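Local coordinates for ribonuclease S-3 (Pyrus pyrifolia, PDB 1IQQ), which cleaves RNA as a pistil ribonuclease of the T2 family and is responsible for gametophytic self-incompatibility in Japanese pear, at residues Arg119-Ala124 against Asn140-Gly145; Phe4-Gln9 against Lys113-Ser118; Lys28-His33 against Val165-Cys170; Asp147-Lys152 against His177-Pro182. One frame throughout, in Å; residues are numbered along the deposited sequence.

Interaction 1: residues Arg119-Ala124 against Asn140-Gly145. With NAG (2-acetamido-2-deoxy-beta-D-glucopyranose), chain B.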
# COMPACT_ATOMS: atom_id res chain seq x y z
N ARG A 119 -9.90 -5.88 -4.91
CA ARG A 119 -11.35 -5.89 -4.95
C ARG A 119 -11.94 -4.65 -5.61
O ARG A 119 -12.85 -4.75 -6.39
CB ARG A 119 -11.87 -6.07 -3.51
CG ARG A 119 -13.38 -6.25 -3.40
CD ARG A 119 -13.75 -6.24 -1.86
NE ARG A 119 -15.16 -6.63 -1.64
CZ ARG A 119 -16.18 -5.78 -1.65
NH1 ARG A 119 -15.98 -4.48 -1.87
NH2 ARG A 119 -17.41 -6.22 -1.43
N ILE A 120 -11.38 -3.46 -5.28
CA ILE A 120 -11.85 -2.22 -5.90
C ILE A 120 -11.68 -2.30 -7.41
O ILE A 120 -12.59 -1.97 -8.16
CB ILE A 120 -11.04 -1.05 -5.34
CG1 ILE A 120 -11.24 -0.97 -3.82
CG2 ILE A 120 -11.41 0.26 -6.08
CD1 ILE A 120 -10.48 0.16 -3.22
N LEU A 121 -10.55 -2.78 -7.90
CA LEU A 121 -10.34 -2.92 -9.34
C LEU A 121 -11.28 -3.95 -9.94
O LEU A 121 -11.89 -3.68 -10.97
CB LEU A 121 -8.88 -3.32 -9.60
CG LEU A 121 -7.84 -2.21 -9.34
CD1 LEU A 121 -6.43 -2.77 -9.48
CD2 LEU A 121 -8.00 -1.06 -10.33
N SER A 122 -11.45 -5.07 -9.26
CA SER A 122 -12.37 -6.11 -9.77
C SER A 122 -13.80 -5.59 -9.89
O SER A 122 -14.50 -5.91 -10.86
CB SER A 122 -12.32 -7.32 -8.82
OG SER A 122 -13.28 -8.32 -9.25
N LYS A 123 -14.25 -4.75 -8.94
CA LYS A 123 -15.59 -4.22 -9.03
C LYS A 123 -15.78 -3.35 -10.28
O LYS A 123 -16.91 -3.27 -10.81
CB LYS A 123 -15.97 -3.40 -7.77
CG LYS A 123 -16.20 -4.32 -6.56
CD LYS A 123 -16.26 -3.55 -5.30
CE LYS A 123 -17.51 -2.73 -5.24
NZ LYS A 123 -17.71 -2.19 -3.85
N ALA A 124 -14.68 -2.75 -10.78
CA ALA A 124 -14.67 -1.94 -12.01
C ALA A 124 -14.31 -2.77 -13.25
O ALA A 124 -13.94 -2.21 -14.28
CB ALA A 124 -13.70 -0.75 -11.88
N ASN A 140 -9.87 5.80 -12.59
CA ASN A 140 -11.34 5.91 -12.43
C ASN A 140 -11.83 4.79 -11.54
O ASN A 140 -12.68 5.03 -10.66
CB ASN A 140 -12.11 5.75 -13.75
CG ASN A 140 -12.09 6.96 -14.63
OD1 ASN A 140 -11.80 8.04 -14.19
ND2 ASN A 140 -12.44 6.73 -15.93
N ALA A 141 -11.32 3.58 -11.70
CA ALA A 141 -11.75 2.44 -10.88
C ALA A 141 -11.44 2.69 -9.41
O ALA A 141 -12.32 2.43 -8.52
CB ALA A 141 -11.03 1.17 -11.35
N ILE A 142 -10.25 3.15 -9.10
CA ILE A 142 -9.94 3.40 -7.70
C ILE A 142 -10.78 4.55 -7.14
O ILE A 142 -11.34 4.44 -6.05
CB ILE A 142 -8.42 3.72 -7.52
CG1 ILE A 142 -7.58 2.55 -8.01
CG2 ILE A 142 -8.11 4.00 -6.04
CD1 ILE A 142 -7.84 1.21 -7.22
N ARG A 143 -10.94 5.63 -7.87
CA ARG A 143 -11.73 6.80 -7.36
C ARG A 143 -13.17 6.34 -7.10
O ARG A 143 -13.76 6.81 -6.12
CB ARG A 143 -11.73 7.94 -8.39
CG ARG A 143 -10.33 8.63 -8.48
CD ARG A 143 -10.42 9.66 -9.57
NE ARG A 143 -11.14 10.81 -9.07
CZ ARG A 143 -11.60 11.78 -9.86
NH1 ARG A 143 -11.46 11.70 -11.19
NH2 ARG A 143 -12.12 12.86 -9.29
N ASN A 144 -13.67 5.40 -7.87
CA ASN A 144 -15.06 4.91 -7.65
C ASN A 144 -15.20 4.10 -6.38
O ASN A 144 -16.38 3.87 -5.96
CB ASN A 144 -15.60 4.08 -8.86
CG ASN A 144 -17.10 4.27 -9.11
OD1 ASN A 144 -17.61 5.37 -8.90
ND2 ASN A 144 -17.77 3.26 -9.65
N GLY A 145 -14.09 3.62 -5.80
CA GLY A 145 -14.17 2.89 -4.56
C GLY A 145 -13.56 3.68 -3.44
O GLY A 145 -13.37 3.15 -2.35
C1 NAG B . -8.71 -9.04 -2.05
C2 NAG B . -9.04 -10.35 -1.28
C3 NAG B . -8.88 -11.51 -2.28
C4 NAG B . -9.79 -11.34 -3.50
C5 NAG B . -9.48 -9.96 -4.12
C6 NAG B . -10.36 -9.57 -5.26
C7 NAG B . -8.56 -10.81 1.06
C8 NAG B . -7.53 -11.21 2.09
N2 NAG B . -8.11 -10.55 -0.19
O3 NAG B . -9.24 -12.72 -1.57
O4 NAG B . -9.44 -12.34 -4.48
O5 NAG B . -9.66 -8.95 -3.11
O6 NAG B . -11.75 -9.59 -4.92
O7 NAG B . -9.75 -10.71 1.39
O HOH W 1 -14.16 0.33 -8.37
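I120, L121 and A124 meet A141 and I142 in an apolar helix-to-helix contact, made where the C-terminal part of helix 117-123 runs beside the end of helix 135-143. Small side chains let the two backbones come close: the CB atoms of A124 and A141 are 3.3 Å apart, tighter than ordinary van der Waals contact, and I120 has its CA nearest to that of G145. The branch of I120 that does the touching is CG2. It stands anti to the backbone N and beside the carbonyl carbon, since CG1 takes the place beside N (chi1 -61°), and it reaches the second helix 3.4 Å from A141 O and 3.8 Å from I142 CA. One residue on, the CD2 methyl of L121 reaches both A141 CB and I142 CD1, each at 3.9 Å, the L121 and I142 chains crossing obliquely. No direct hydrogen bond spans the helices. Instead one water donates to I120 O and to A141 O, at 2.8 Å from either oxygen, joining two carbonyls that could not bond to each other. Beneath the pair lies the central sheet: I142 rests on I167 and L169 of strand 161-171, and L121 touches Y200. The arrangement is that of two helices packed through small and branched apolar residues against one layer of an alpha+beta fold, here that of the RNase T2 family.

Interaction 2: residues Phe4-Gln9 against Lys113-Ser118. With NAG (2-acetamido-2-deoxy-beta-D-glucopyranose), chain B.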
# COMPACT_ATOMS: atom_id res chain seq x y z
N PHE A 4 -2.67 10.34 6.17
CA PHE A 4 -2.14 9.00 5.98
C PHE A 4 -2.05 8.58 4.53
O PHE A 4 -2.93 8.91 3.69
CB PHE A 4 -3.10 7.96 6.60
CG PHE A 4 -3.07 7.92 8.08
CD1 PHE A 4 -4.09 8.48 8.80
CD2 PHE A 4 -2.03 7.26 8.72
CE1 PHE A 4 -4.09 8.36 10.25
CE2 PHE A 4 -2.04 7.13 10.12
CZ PHE A 4 -3.04 7.67 10.87
N GLN A 5 -1.01 7.82 4.22
CA GLN A 5 -0.88 7.13 2.95
C GLN A 5 -1.04 5.65 3.24
O GLN A 5 -0.25 5.07 4.01
CB GLN A 5 0.50 7.29 2.35
CG GLN A 5 0.71 8.76 1.84
CD GLN A 5 2.07 8.91 1.21
OE1 GLN A 5 2.28 8.57 0.02
NE2 GLN A 5 3.02 9.35 2.00
N PHE A 6 -2.01 4.99 2.63
CA PHE A 6 -2.18 3.53 2.77
C PHE A 6 -1.82 2.95 1.45
O PHE A 6 -2.57 3.05 0.47
CB PHE A 6 -3.64 3.24 3.15
CG PHE A 6 -3.97 1.77 3.37
CD1 PHE A 6 -5.17 1.27 2.96
CD2 PHE A 6 -3.09 0.93 4.04
CE1 PHE A 6 -5.52 -0.08 3.25
CE2 PHE A 6 -3.42 -0.41 4.34
CZ PHE A 6 -4.64 -0.92 3.96
N THR A 7 -0.64 2.33 1.39
CA THR A 7 -0.09 1.84 0.10
C THR A 7 -0.18 0.34 -0.01
O THR A 7 0.18 -0.37 0.97
CB THR A 7 1.37 2.23 0.02
OG1 THR A 7 1.48 3.66 0.12
CG2 THR A 7 1.95 1.81 -1.36
N GLN A 8 -0.70 -0.15 -1.12
CA GLN A 8 -0.79 -1.60 -1.40
C GLN A 8 0.06 -1.88 -2.63
O GLN A 8 0.27 -1.01 -3.50
CB GLN A 8 -2.26 -1.97 -1.63
CG GLN A 8 -3.05 -1.87 -0.29
CD GLN A 8 -4.51 -2.14 -0.53
OE1 GLN A 8 -4.86 -3.11 -1.18
NE2 GLN A 8 -5.38 -1.28 0.07
N GLN A 9 0.57 -3.10 -2.70
CA GLN A 9 1.52 -3.53 -3.77
C GLN A 9 1.04 -4.77 -4.43
O GLN A 9 0.55 -5.69 -3.75
CB GLN A 9 2.93 -3.75 -3.14
CG GLN A 9 2.95 -4.89 -2.10
CD GLN A 9 4.27 -5.03 -1.39
OE1 GLN A 9 4.36 -5.79 -0.40
NE2 GLN A 9 5.29 -4.33 -1.85
N LYS A 113 -13.43 -2.08 5.79
CA LYS A 113 -13.74 -0.91 4.99
C LYS A 113 -13.59 -1.16 3.51
O LYS A 113 -13.64 -0.20 2.72
CB LYS A 113 -12.89 0.28 5.42
CG LYS A 113 -13.12 0.61 6.92
CD LYS A 113 -12.70 2.02 7.14
CE LYS A 113 -12.95 2.48 8.55
NZ LYS A 113 -12.44 3.87 8.72
N LYS A 114 -13.35 -2.40 3.12
CA LYS A 114 -13.25 -2.76 1.70
C LYS A 114 -12.20 -2.05 0.87
O LYS A 114 -12.41 -1.79 -0.34
CB LYS A 114 -14.63 -2.58 1.06
CG LYS A 114 -15.75 -3.27 1.90
CD LYS A 114 -15.50 -4.78 2.09
CE LYS A 114 -16.76 -5.56 2.59
NZ LYS A 114 -16.99 -5.30 4.05
N GLN A 115 -11.06 -1.75 1.47
CA GLN A 115 -10.00 -1.03 0.74
C GLN A 115 -9.00 -1.94 0.02
O GLN A 115 -8.09 -1.42 -0.66
CB GLN A 115 -9.30 -0.04 1.66
CG GLN A 115 -10.30 1.02 2.26
CD GLN A 115 -9.60 1.99 3.16
OE1 GLN A 115 -8.38 2.18 3.11
NE2 GLN A 115 -10.37 2.71 3.95
N ASN A 116 -9.26 -3.23 -0.00
CA ASN A 116 -8.44 -4.21 -0.76
C ASN A 116 -8.48 -3.75 -2.25
O ASN A 116 -9.50 -3.78 -2.89
CB ASN A 116 -9.11 -5.57 -0.56
CG ASN A 116 -8.52 -6.68 -1.45
OD1 ASN A 116 -7.71 -6.40 -2.35
ND2 ASN A 116 -8.95 -7.92 -1.17
N VAL A 117 -7.32 -3.28 -2.73
CA VAL A 117 -7.27 -2.72 -4.06
C VAL A 117 -7.60 -3.74 -5.12
O VAL A 117 -8.15 -3.37 -6.17
CB VAL A 117 -5.90 -2.07 -4.26
CG1 VAL A 117 -5.56 -1.83 -5.77
CG2 VAL A 117 -5.86 -0.72 -3.52
N SER A 118 -7.28 -5.01 -4.91
CA SER A 118 -7.69 -6.03 -5.91
C SER A 118 -9.21 -6.05 -6.06
O SER A 118 -9.71 -6.20 -7.19
CB SER A 118 -7.19 -7.41 -5.50
OG SER A 118 -5.78 -7.43 -5.70
C1 NAG B . -8.71 -9.04 -2.05
C2 NAG B . -9.04 -10.35 -1.28
C3 NAG B . -8.88 -11.51 -2.28
C4 NAG B . -9.79 -11.34 -3.50
C5 NAG B . -9.48 -9.96 -4.12
C6 NAG B . -10.36 -9.57 -5.26
C7 NAG B . -8.56 -10.81 1.06
C8 NAG B . -7.53 -11.21 2.09
N2 NAG B . -8.11 -10.55 -0.19
O3 NAG B . -9.24 -12.72 -1.57
O4 NAG B . -9.44 -12.34 -4.48
O5 NAG B . -9.66 -8.95 -3.11
O6 NAG B . -11.75 -9.59 -4.92
O7 NAG B . -9.75 -10.71 1.39
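Q8 and the backbone of Q115 and V117 form a two-bond grip in which one side-chain amide serves as both acceptor and donor. Q8 OE1 receives V117 N at 2.9 Å over a nearly straight bond, with an N-H...O angle of 171°. Its NE2 donates an N-H bond to Q115 O at 2.8 Å; the acceptor lies close to the amide plane of Q8, although the donor stands well above the carbonyl plane of Q115. Two bonds, one at each end of the amide, fix its rotation and satisfy V117 N and Q115 O, on either side of N116 in the sequence. The amide carbon of Q8 also packs on V117 CG2, 3.6 Å away. Beside it, Q115 OE1 approaches F6 CD1 to 3.3 Å, with amide and ring planes 69° apart. N116 takes the N-cap position: its OD1 accepts weak bonds from S118 N and R119 N, while ND2 carries the first sugar of the N-linked glycan through a covalent bond to NAG C1. The contact thus joins the middle of strand 3-10 to the start of helix 117-123. Helix 99-112 borders it through M109 against F6 and Y110 against Q8, and V117 continues onto F30 of strand 30-38 and I167 of strand 161-171.

Interaction 3: residues Lys28-His33 against Val165-Cys170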
# COMPACT_ATOMS: atom_id res chain seq x y z
N LYS A 28 -1.40 -13.08 -7.55
CA LYS A 28 -1.80 -11.93 -8.41
C LYS A 28 -2.80 -11.08 -7.60
O LYS A 28 -3.98 -10.88 -7.97
CB LYS A 28 -2.44 -12.48 -9.70
CG LYS A 28 -1.36 -13.13 -10.62
CD LYS A 28 -1.90 -13.53 -12.01
CE LYS A 28 -0.83 -14.28 -12.79
NZ LYS A 28 -1.37 -14.88 -14.06
N LEU A 29 -2.27 -10.53 -6.51
CA LEU A 29 -3.06 -9.79 -5.55
C LEU A 29 -2.31 -8.56 -5.03
O LEU A 29 -1.08 -8.55 -4.96
CB LEU A 29 -3.37 -10.65 -4.29
CG LEU A 29 -4.37 -11.77 -4.57
CD1 LEU A 29 -4.44 -12.72 -3.37
CD2 LEU A 29 -5.74 -11.23 -4.83
N PHE A 30 -3.11 -7.55 -4.67
CA PHE A 30 -2.57 -6.37 -3.96
C PHE A 30 -2.68 -6.66 -2.45
O PHE A 30 -3.77 -6.95 -2.00
CB PHE A 30 -3.44 -5.12 -4.28
CG PHE A 30 -3.02 -4.37 -5.54
CD1 PHE A 30 -3.55 -4.66 -6.80
CD2 PHE A 30 -2.11 -3.33 -5.43
CE1 PHE A 30 -3.18 -3.90 -7.93
CE2 PHE A 30 -1.73 -2.57 -6.52
CZ PHE A 30 -2.26 -2.86 -7.76
N THR A 31 -1.55 -6.60 -1.78
CA THR A 31 -1.54 -6.70 -0.32
C THR A 31 -0.86 -5.45 0.22
O THR A 31 -0.33 -4.58 -0.52
CB THR A 31 -0.87 -7.98 0.19
OG1 THR A 31 0.41 -8.20 -0.42
CG2 THR A 31 -1.81 -9.19 -0.15
N VAL A 32 -0.83 -5.28 1.54
CA VAL A 32 -0.31 -4.08 2.08
C VAL A 32 1.21 -3.87 2.01
O VAL A 32 1.99 -4.82 2.19
CB VAL A 32 -0.77 -3.98 3.60
CG1 VAL A 32 -0.09 -2.73 4.30
CG2 VAL A 32 -2.32 -3.92 3.70
N HIS A 33 1.62 -2.64 1.62
CA HIS A 33 3.04 -2.26 1.67
C HIS A 33 3.30 -1.29 2.81
O HIS A 33 4.40 -1.27 3.38
CB HIS A 33 3.47 -1.60 0.37
CG HIS A 33 4.87 -1.07 0.35
ND1 HIS A 33 5.97 -1.87 0.11
CD2 HIS A 33 5.35 0.17 0.55
CE1 HIS A 33 7.07 -1.14 0.17
NE2 HIS A 33 6.72 0.11 0.43
N VAL A 165 2.47 -1.32 -10.17
CA VAL A 165 3.11 -1.97 -9.01
C VAL A 165 2.45 -1.55 -7.68
O VAL A 165 2.23 -2.43 -6.84
CB VAL A 165 4.58 -1.60 -8.93
CG1 VAL A 165 5.28 -2.48 -7.84
CG2 VAL A 165 5.27 -1.85 -10.31
N GLU A 166 2.16 -0.27 -7.46
CA GLU A 166 1.57 0.12 -6.16
C GLU A 166 0.44 1.11 -6.36
O GLU A 166 0.46 1.91 -7.34
CB GLU A 166 2.59 0.80 -5.17
CG GLU A 166 3.76 -0.05 -4.80
CD GLU A 166 4.68 0.64 -3.82
OE1 GLU A 166 4.72 1.84 -3.67
OE2 GLU A 166 5.46 -0.10 -3.16
N ILE A 167 -0.53 1.03 -5.45
CA ILE A 167 -1.64 2.01 -5.45
C ILE A 167 -1.79 2.46 -4.01
O ILE A 167 -1.86 1.63 -3.09
CB ILE A 167 -2.95 1.43 -5.98
CG1 ILE A 167 -2.85 1.29 -7.51
CG2 ILE A 167 -4.11 2.41 -5.66
CD1 ILE A 167 -4.06 0.61 -8.21
N THR A 168 -1.80 3.79 -3.78
CA THR A 168 -1.93 4.36 -2.47
C THR A 168 -3.22 5.12 -2.37
O THR A 168 -3.59 5.92 -3.26
CB THR A 168 -0.79 5.38 -2.24
OG1 THR A 168 0.46 4.67 -2.25
CG2 THR A 168 -0.98 6.15 -0.89
N LEU A 169 -3.98 4.87 -1.29
CA LEU A 169 -5.20 5.61 -0.95
C LEU A 169 -4.82 6.53 0.19
O LEU A 169 -4.25 6.08 1.19
CB LEU A 169 -6.32 4.64 -0.48
CG LEU A 169 -6.51 3.46 -1.38
CD1 LEU A 169 -7.70 2.67 -0.83
CD2 LEU A 169 -6.85 3.91 -2.79
N CYS A 170 -5.09 7.83 0.09
CA CYS A 170 -4.73 8.78 1.14
C CYS A 170 -5.96 9.17 1.95
O CYS A 170 -7.11 9.17 1.42
CB CYS A 170 -4.10 10.04 0.51
SG CYS A 170 -2.51 9.61 -0.26
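F30 and H33 reach V165, E166 and I167 at two separate points, one apolar and the other between an imidazole and a carboxylate. At the first, the tip of the F30 ring meets the end of I167, CZ to CD1 at 3.9 Å, the two side chains crossing at about a right angle. The ring also turns an edge to E166 CA, and its CE2 comes within 4.0 Å of V165 O. At the second, E166 OE2 stands over one face of the H33 ring, 3.6 Å above its plane and over its centre, with ring and carboxylate planes 48° apart. This is a contact through the face, with the oxygen almost equally far from all five ring atoms. E166 begins by pointing away from the 28-33 segment, yet its CG lies beside the backbone N (chi1 -59°) and the chain runs extended from there, bringing the carboxylate over the ring.

Strand 3-10 lies between the strands that bear these residues and bonds to both, consistent with their 8.6 Å axis separation; their directions differ by 68°. Its T7 pairs with H33 through the backbone, and its side chain packs against E166; V165 and E166 form a classic beta bulge opposite K154. On the apolar side, V117 and L121 of helix 117-123 touch F30. Q9, which by similarity binds the RNA 3'-phosphate, lies beside H33. H33 is the proton donor of the reaction, and the arrangement belongs to the RNase T2 active site, built upon the central sheet.

Interaction 4: residues Asp147-Lys152 against His177-Pro182; sequences DNKKPK and HFIDCP
K149, D180 and F178 have the most surface buried in this contact, a surface pairing of the loop before strand 152-158 with the edge segment around the weakly bonded strand 178-179 in the RNase T2 fold. K149 crosses the 177-182 segment with its aliphatic part, CG lying 3.6 Å from F178 CB. Bends at chi2 (-51°) and chi4 (78°) then fold the amine back to F178 O, to which NZ donates at 2.8 Å, tilted out of the carbonyl plane. The ring of F178 reaches D147, whose CB sits at its edge near the ring plane.

D180 answers with its carboxylate. Its OD1 accepts K150 N at 2.8 Å on the anti side, and also lies against K149 CA and K150 CG. A water lies within bonding distance of both D180 OD1 and N148 O, though it has more acceptors in reach than protons to give. The K150 amine stays beyond salt-bridge distance of OD2; the direct bond to D180 across the contact is from the backbone amide.

Further along, the backbone completes the pairing: C181 N donates to K150 O, and a second water bridges that carbonyl to I179 O. K152 packs its CB on C181 CB, while its amine goes on to bond H183 O. C181 is disulfide-bonded to C170 of strand 161-171, and its SG comes to rest 3.7 Å from K152 N.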
# COMPACT_ATOMS: atom_id res chain seq x y z
N ASP A 147 -14.36 7.36 -2.64
CA ASP A 147 -14.95 8.67 -2.39
C ASP A 147 -14.49 9.76 -3.35
O ASP A 147 -14.37 10.93 -2.99
CB ASP A 147 -14.62 9.03 -0.91
CG ASP A 147 -15.22 10.41 -0.44
OD1 ASP A 147 -16.47 10.53 -0.57
OD2 ASP A 147 -14.48 11.33 0.03
N ASN A 148 -14.25 9.38 -4.61
CA ASN A 148 -13.84 10.28 -5.66
C ASN A 148 -12.43 10.78 -5.48
O ASN A 148 -11.98 11.50 -6.36
CB ASN A 148 -14.81 11.52 -5.73
CG ASN A 148 -14.56 12.40 -6.94
OD1 ASN A 148 -13.96 13.49 -6.84
ND2 ASN A 148 -15.08 11.98 -8.11
N LYS A 149 -11.67 10.35 -4.43
CA LYS A 149 -10.34 10.90 -4.15
C LYS A 149 -9.27 10.26 -5.02
O LYS A 149 -9.37 9.07 -5.34
CB LYS A 149 -10.02 10.79 -2.65
CG LYS A 149 -11.04 11.59 -1.76
CD LYS A 149 -11.22 13.02 -2.24
CE LYS A 149 -12.17 13.82 -1.30
NZ LYS A 149 -11.49 14.22 -0.12
N LYS A 150 -8.29 11.09 -5.35
CA LYS A 150 -7.23 10.63 -6.29
C LYS A 150 -6.12 9.85 -5.63
O LYS A 150 -5.55 10.28 -4.64
CB LYS A 150 -6.67 11.82 -6.96
CG LYS A 150 -7.72 12.65 -7.68
CD LYS A 150 -7.03 13.97 -8.13
CE LYS A 150 -7.88 14.72 -9.24
NZ LYS A 150 -9.36 14.95 -8.92
N PRO A 151 -5.89 8.67 -6.16
CA PRO A 151 -4.83 7.82 -5.59
C PRO A 151 -3.49 8.19 -6.17
O PRO A 151 -3.43 8.91 -7.14
CB PRO A 151 -5.24 6.42 -6.02
CG PRO A 151 -5.86 6.66 -7.42
CD PRO A 151 -6.65 8.01 -7.23
N LYS A 152 -2.45 7.70 -5.52
CA LYS A 152 -1.08 7.85 -6.02
C LYS A 152 -0.69 6.47 -6.55
O LYS A 152 -0.79 5.41 -5.83
CB LYS A 152 -0.13 8.32 -4.91
CG LYS A 152 1.34 8.34 -5.40
CD LYS A 152 2.23 9.11 -4.39
CE LYS A 152 3.70 9.07 -4.88
NZ LYS A 152 4.49 9.89 -3.88
N HIS A 177 -11.76 9.80 6.54
CA HIS A 177 -12.24 10.27 5.22
C HIS A 177 -11.06 10.26 4.30
O HIS A 177 -9.95 10.60 4.71
CB HIS A 177 -12.76 11.72 5.31
CG HIS A 177 -13.94 11.90 6.23
ND1 HIS A 177 -15.20 11.45 5.92
CD2 HIS A 177 -14.03 12.52 7.43
CE1 HIS A 177 -16.03 11.77 6.91
NE2 HIS A 177 -15.34 12.42 7.84
N PHE A 178 -11.26 9.84 3.04
CA PHE A 178 -10.20 9.90 2.06
C PHE A 178 -9.94 11.35 1.64
O PHE A 178 -10.83 12.23 1.76
CB PHE A 178 -10.64 9.13 0.82
CG PHE A 178 -10.72 7.65 1.00
CD1 PHE A 178 -9.57 6.89 1.25
CD2 PHE A 178 -11.95 7.00 0.90
CE1 PHE A 178 -9.67 5.48 1.38
CE2 PHE A 178 -12.10 5.60 1.03
CZ PHE A 178 -10.94 4.81 1.27
N ILE A 179 -8.73 11.60 1.19
CA ILE A 179 -8.35 12.85 0.59
C ILE A 179 -7.56 12.54 -0.65
O ILE A 179 -7.08 11.43 -0.83
CB ILE A 179 -7.48 13.75 1.47
CG1 ILE A 179 -6.12 13.09 1.79
CG2 ILE A 179 -8.25 14.11 2.74
CD1 ILE A 179 -5.22 13.99 2.55
N ASP A 180 -7.45 13.52 -1.55
CA ASP A 180 -6.60 13.29 -2.73
C ASP A 180 -5.14 13.15 -2.23
O ASP A 180 -4.67 13.87 -1.33
CB ASP A 180 -6.65 14.51 -3.68
CG ASP A 180 -7.97 14.69 -4.38
OD1 ASP A 180 -8.70 13.73 -4.64
OD2 ASP A 180 -8.21 15.89 -4.72
N CYS A 181 -4.37 12.25 -2.87
CA CYS A 181 -2.97 12.09 -2.52
C CYS A 181 -2.17 13.25 -3.13
O CYS A 181 -2.29 13.53 -4.32
CB CYS A 181 -2.43 10.79 -3.09
SG CYS A 181 -3.00 9.27 -2.26
N PRO A 182 -1.37 13.94 -2.30
CA PRO A 182 -0.56 15.04 -2.80
C PRO A 182 0.76 14.39 -3.37
O PRO A 182 0.98 13.20 -3.21
CB PRO A 182 -0.38 15.92 -1.54
CG PRO A 182 -0.25 14.90 -0.36
CD PRO A 182 -1.32 13.80 -0.81
O HOH W 2 -10.90 14.25 -6.09
O HOH W 3 -8.88 15.99 -1.12
O HOH W 4 -6.56 9.01 -2.08

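In the fold
The four contacts lie on and around the central sheet. Interactions 2 and 3 lie closest together, their centres about 6 Å apart, and are joined by the backbone bond T7 O to H33 N (2.8 Å) and the side-chain bond T7 OG1 to T168 OG1 (2.8 Å). Interaction 3 holds the catalytic H33, whose side chain is about 6 Å from that of E84. Helix 117-123 begins in interaction 2, beside the glycan, and ends in interaction 1, where L121 CD1 meets F30 CE1 of interaction 3 at 3.8 Å. Interaction 4 is peripheral, about 14 Å from interaction 3 between centres, but T168 N to K152 O (2.8 Å) links the two, and a probable hydrogen bond, R143 NE to N148 O (2.9 Å), ties it to interaction 1.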